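Local coordinates for phosphoserine phosphatase RsbX (Bacillus subtilis, PDB 3W45), which dephosphorylates phosphoserine in the stressosome protein RsbS and thereby acts as a negative regulator of the general stress factor sigma-B, at residues 41-46 against 88-93. Sequence-based numbering, arbitrary orientation.
Sequences AVADGL and ATASIL. With CO (cobalt (II) ion), chain C.
The carbonyl oxygen of Thr89 is gripped by one N-H and one C-H of the facing strand: Asp44 N donates to Thr89 O over 2.9 Å, and Ala43 CA lies 3.2 Å from Thr89 O in a CA-H...O contact. The donor nitrogen stands 21° off the carbonyl plane. The return bond from Thr89 N to Asp44 O closes this hydrogen-bonded pair, its donor tilted somewhat further, by 29°. Past the non-hydrogen-bonded pair Ala43-Ala90, Val42 and Ser91 form the next hydrogen-bonded pair; here both donors approach the carbonyl oxygen closer to the line of its C=O bond, and Ser91 N meets Val42 O at 3.0 Å.

Strands 37-45 and 88-96 are thus antiparallel neighbours within the five-stranded sheet that, facing a second sheet, forms the beta-sandwich of PPM phosphatases. Asp44, near the end of its strand, projects from the sheet face it shares with Val42, Thr89 and Ser91. With CG anti to the backbone N (chi1 -178°), its carboxylate reaches the cobalt ion, which OD2 binds at 2.1 Å; three waters, Asp156 and Asp189 complete the site. OD1 accepts a hydrogen bond from one of the metal-bound waters, so OD2 binds the metal directly and OD1 reaches it only through a coordinated water. Thr89 OG1 lies 3.5 Å from Asp44 CB and is hydrogen-bonded to Asn109 OD1. Ser91 OG is likewise satisfied by neighbours, Ser106 and Tyr104.

The other face carries Ala41, Ala43, Ala88 and Ala90, together with Ile92. Ala43 CB and Ala90 CB meet methyl to methyl at 3.9 Å, and Ala41 CB touches Ile92 CG1; helix 49-65 covers the alanines of strand 37-45, and helix 71-81 covers Ile92. Beyond Gly45, whose CA abuts the Ala88 methyl, Leu46 folds its CD1 back to within 3.6 Å of Ala88 CA.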
loop_
_atom_site.group_PDB
_atom_site.type_symbol
_atom_site.label_atom_id
_atom_site.label_comp_id
_atom_site.label_asym_id
_atom_site.label_seq_id
_atom_site.Cartn_x
_atom_site.Cartn_y
_atom_site.Cartn_z
ATOM N N ALA A 41 -4.980 0.579 0.664
ATOM C CA ALA A 41 -4.218 0.535 1.911
ATOM C C ALA A 41 -3.504 -0.777 1.989
ATOM O O ALA A 41 -3.989 -1.791 1.505
ATOM C CB ALA A 41 -5.152 0.703 3.122
ATOM N N VAL A 42 -2.333 -0.758 2.594
ATOM C CA VAL A 42 -1.596 -1.995 2.843
ATOM C C VAL A 42 -1.100 -1.902 4.289
ATOM O O VAL A 42 -0.638 -0.839 4.718
ATOM C CB VAL A 42 -0.398 -2.102 1.871
ATOM C CG1 VAL A 42 0.460 -3.296 2.211
ATOM C CG2 VAL A 42 -0.854 -2.193 0.372
ATOM N N ALA A 43 -1.250 -2.994 5.044
ATOM C CA ALA A 43 -0.776 -3.040 6.427
ATOM C C ALA A 43 -0.048 -4.343 6.735
ATOM O O ALA A 43 -0.295 -5.375 6.106
ATOM C CB ALA A 43 -1.967 -2.857 7.391
ATOM N N ASP A 44 0.836 -4.289 7.727
ATOM C CA ASP A 44 1.596 -5.439 8.158
ATOM C C ASP A 44 1.463 -5.487 9.659
ATOM O O ASP A 44 1.987 -4.600 10.350
ATOM C CB ASP A 44 3.077 -5.219 7.699
ATOM C CG ASP A 44 3.989 -6.381 8.054
ATOM O OD1 ASP A 44 3.498 -7.291 8.741
ATOM O OD2 ASP A 44 5.167 -6.378 7.599
ATOM N N GLY A 45 0.721 -6.477 10.189
ATOM C CA GLY A 45 0.578 -6.578 11.638
ATOM C C GLY A 45 1.846 -6.925 12.422
ATOM O O GLY A 45 2.723 -7.679 11.960
ATOM N N LEU A 46 1.960 -6.339 13.603
ATOM C CA LEU A 46 3.019 -6.710 14.498
ATOM C C LEU A 46 2.712 -8.060 15.130
ATOM O O LEU A 46 1.557 -8.570 15.065
ATOM C CB LEU A 46 3.284 -5.629 15.541
ATOM C CG LEU A 46 4.285 -4.563 15.079
ATOM C CD1 LEU A 46 3.697 -3.622 14.044
ATOM C CD2 LEU A 46 4.745 -3.767 16.291
ATOM N N ALA A 88 0.173 -2.289 13.962
ATOM C CA ALA A 88 0.532 -2.581 12.584
ATOM C C ALA A 88 1.228 -1.404 11.980
ATOM O O ALA A 88 0.992 -0.279 12.354
ATOM C CB ALA A 88 -0.713 -2.884 11.738
ATOM N N THR A 89 2.073 -1.667 11.000
ATOM C CA THR A 89 2.553 -0.601 10.142
ATOM C C THR A 89 1.558 -0.507 8.988
ATOM O O THR A 89 0.938 -1.513 8.602
ATOM C CB THR A 89 4.002 -0.881 9.585
ATOM O OG1 THR A 89 4.020 -2.119 8.893
ATOM C CG2 THR A 89 5.076 -0.935 10.706
ATOM N N ALA A 90 1.368 0.691 8.444
ATOM C CA ALA A 90 0.319 0.850 7.426
ATOM C C ALA A 90 0.531 2.076 6.571
ATOM O O ALA A 90 1.074 3.105 7.036
ATOM C CB ALA A 90 -1.097 0.924 8.100
ATOM N N SER A 91 0.050 1.991 5.345
ATOM C CA SER A 91 0.030 3.127 4.412
ATOM C C SER A 91 -1.333 3.211 3.748
ATOM O O SER A 91 -1.914 2.178 3.346
ATOM C CB SER A 91 1.087 2.901 3.337
ATOM O OG SER A 91 2.348 2.872 3.971
ATOM N N ILE A 92 -1.855 4.432 3.660
ATOM C CA ILE A 92 -3.163 4.676 3.019
ATOM C C ILE A 92 -3.035 5.696 1.889
ATOM O O ILE A 92 -2.442 6.748 2.096
ATOM C CB ILE A 92 -4.199 5.153 4.077
ATOM C CG1 ILE A 92 -4.331 4.061 5.160
ATOM C CG2 ILE A 92 -5.597 5.377 3.424
ATOM C CD1 ILE A 92 -5.115 4.492 6.395
ATOM N N LEU A 93 -3.601 5.384 0.732
ATOM C CA LEU A 93 -3.505 6.259 -0.426
ATOM C C LEU A 93 -4.897 6.503 -0.979
ATOM O O LEU A 93 -5.688 5.574 -1.142
ATOM C CB LEU A 93 -2.601 5.592 -1.503
ATOM C CG LEU A 93 -2.625 6.181 -2.937
ATOM C CD1 LEU A 93 -1.871 7.523 -2.980
ATOM C CD2 LEU A 93 -1.976 5.187 -3.962
HETATM CO CO CO C . 6.491 -7.935 7.109
HETATM O O HOH W 1 5.501 -9.464 8.348
HETATM O O HOH W 2 5.298 -8.338 5.528
HETATM O O HOH W 3 7.652 -7.657 8.917
#